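Long-range contact in putative iron-uptake ABC transport system,periplasmic iron-binding protein (Campylobacter jejuni, PDB 3E13), which binds ferric iron in the periplasm and probably delivers it to an ABC transporter for uptake into the cell: residues A[49-54]-A[241-246]. Residues are numbered along the deposited sequence; the frame is centred on the assembly and turned at random.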
loop_
_atom_site.group_PDB
_atom_site.type_symbol
_atom_site.label_atom_id
_atom_site.label_comp_id
_atom_site.label_asym_id
_atom_site.label_seq_id
_atom_site.Cartn_x
_atom_site.Cartn_y
_atom_site.Cartn_z
ATOM N N SER A 49 -14.467 -19.232 12.451
ATOM C CA SER A 49 -15.846 -18.783 12.537
ATOM C C SER A 49 -16.167 -18.080 13.848
ATOM O O SER A 49 -17.110 -17.272 13.908
ATOM C CB SER A 49 -16.802 -19.964 12.288
ATOM O OG SER A 49 -16.712 -20.897 13.334
ATOM N N ASN A 50 -15.357 -18.341 14.870
ATOM C CA ASN A 50 -15.493 -17.720 16.187
ATOM C C ASN A 50 -14.939 -16.326 16.292
ATOM O O ASN A 50 -15.079 -15.693 17.326
ATOM C CB ASN A 50 -14.797 -18.569 17.249
ATOM C CG ASN A 50 -15.601 -19.801 17.603
ATOM O OD1 ASN A 50 -15.285 -20.907 17.179
ATOM N ND2 ASN A 50 -16.659 -19.606 18.396
ATOM N N SER A 51 -14.255 -15.850 15.259
ATOM C CA SER A 51 -13.657 -14.542 15.351
ATOM C C SER A 51 -14.745 -13.489 15.572
ATOM O O SER A 51 -15.797 -13.551 14.941
ATOM C CB SER A 51 -12.928 -14.179 14.077
ATOM O OG SER A 51 -12.204 -12.996 14.269
ATOM N N PRO A 52 -14.494 -12.527 16.441
ATOM C CA PRO A 52 -15.401 -11.365 16.524
ATOM C C PRO A 52 -15.270 -10.449 15.302
ATOM O O PRO A 52 -16.113 -9.591 15.122
ATOM C CB PRO A 52 -14.935 -10.614 17.764
ATOM C CG PRO A 52 -13.849 -11.410 18.395
ATOM C CD PRO A 52 -13.420 -12.476 17.441
ATOM N N ALA A 53 -14.168 -10.560 14.549
ATOM C CA ALA A 53 -13.985 -9.651 13.401
ATOM C C ALA A 53 -15.183 -9.582 12.505
ATOM O O ALA A 53 -15.796 -10.599 12.129
ATOM C CB ALA A 53 -12.763 -10.060 12.579
ATOM N N ASP A 54 -15.492 -8.356 12.056
ATOM C CA ASP A 54 -16.441 -8.093 11.000
ATOM C C ASP A 54 -15.787 -7.612 9.691
ATOM O O ASP A 54 -16.307 -7.867 8.612
ATOM C CB ASP A 54 -17.417 -6.987 11.422
ATOM C CG ASP A 54 -18.250 -7.375 12.609
ATOM O OD1 ASP A 54 -19.002 -8.360 12.485
ATOM O OD2 ASP A 54 -18.168 -6.767 13.678
ATOM N N THR A 241 -15.435 -10.088 6.776
ATOM C CA THR A 241 -15.000 -11.435 7.143
ATOM C C THR A 241 -16.160 -12.420 7.150
ATOM O O THR A 241 -17.307 -12.054 7.451
ATOM C CB THR A 241 -14.320 -11.443 8.491
ATOM O OG1 THR A 241 -15.162 -10.817 9.472
ATOM C CG2 THR A 241 -13.070 -10.619 8.465
ATOM N N LYS A 242 -15.844 -13.674 6.841
ATOM C CA LYS A 242 -16.827 -14.748 6.887
ATOM C C LYS A 242 -17.375 -14.898 8.332
ATOM O O LYS A 242 -18.510 -15.335 8.524
ATOM C CB LYS A 242 -16.152 -16.059 6.428
ATOM C CG LYS A 242 -17.031 -17.258 6.352
ATOM C CD LYS A 242 -16.303 -18.390 5.648
ATOM C CE LYS A 242 -16.110 -18.214 4.156
ATOM N NZ LYS A 242 -15.236 -19.395 3.689
ATOM N N SER A 243 -16.593 -14.469 9.313
ATOM C CA SER A 243 -16.948 -14.565 10.728
ATOM C C SER A 243 -17.897 -13.474 11.188
ATOM O O SER A 243 -18.450 -13.544 12.285
ATOM C CB SER A 243 -15.692 -14.469 11.598
ATOM O OG SER A 243 -15.013 -13.223 11.459
ATOM N N SER A 244 -18.051 -12.434 10.362
ATOM C CA SER A 244 -18.877 -11.283 10.719
ATOM C C SER A 244 -20.281 -11.621 11.194
ATOM O O SER A 244 -21.058 -12.282 10.449
ATOM C CB SER A 244 -19.035 -10.332 9.507
ATOM O OG SER A 244 -19.780 -9.238 9.963
ATOM N N LYS A 245 -20.591 -11.155 12.424
ATOM C CA LYS A 245 -21.944 -11.270 12.960
ATOM C C LYS A 245 -22.672 -9.927 12.941
ATOM O O LYS A 245 -23.881 -9.895 13.236
ATOM C CB LYS A 245 -21.933 -11.847 14.399
ATOM C CG LYS A 245 -21.319 -13.267 14.523
ATOM C CD LYS A 245 -22.053 -14.313 13.715
ATOM C CE LYS A 245 -22.322 -15.649 14.517
ATOM N NZ LYS A 245 -23.775 -16.113 14.459
ATOM N N ASN A 246 -21.959 -8.851 12.601
ATOM C CA ASN A 246 -22.541 -7.513 12.473
ATOM C C ASN A 246 -22.480 -7.119 10.995
ATOM O O ASN A 246 -21.873 -6.124 10.663
ATOM C CB ASN A 246 -21.764 -6.533 13.339
ATOM C CG ASN A 246 -21.705 -6.962 14.821
ATOM O OD1 ASN A 246 -22.751 -7.142 15.457
ATOM N ND2 ASN A 246 -20.510 -7.098 15.356
HETATM O O HOH W 1 -19.801 -16.353 12.733
HETATM O O HOH W 2 -18.343 -14.733 14.934
HETATM O O HOH W 3 -18.777 -10.262 14.533
#
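Two loops meet here at the end of an antiparallel strand pair in the solute-binding protein fold. S51, A53 and D54 lie just before strand 55-58. After strand 233-241 the chain makes a type I turn from T241 to S244 and runs on through N246 to helix 247-257. The backbone bond from T241 N to D54 O (3.0 Å) joins the two segments next to the antiparallel pair of strands 55-58 and 233-241. Next to it, A53 O takes two hydroxyl bonds from one face of its plane. T241 OG1 donates to A53 O from well above that plane (2.7 Å), and S243 OG donates to A53 O from closer to it (2.8 Å). Both hydroxyls sit between their own backbone N and carbonyl carbon, chi1 53° and 62°, which turns them to this one oxygen.

The D54 carboxylate points its oxygens at S244 and N246. D54 OD1 accepts S244 OG on the anti side (2.8 Å) and N246 N from above the carboxylate plane (3.0 Å). D54 OD2 accepts N246 ND2 on the syn side in a nearly straight bond (2.9 Å, 176°), and also the backbone N of N5 in strand 3-8. A water joins P52 O, D54 OD1 and K245 N.

Each carboxylate oxygen thus has at least two donors, which fixes the rotation of the group and probably favours its charged form.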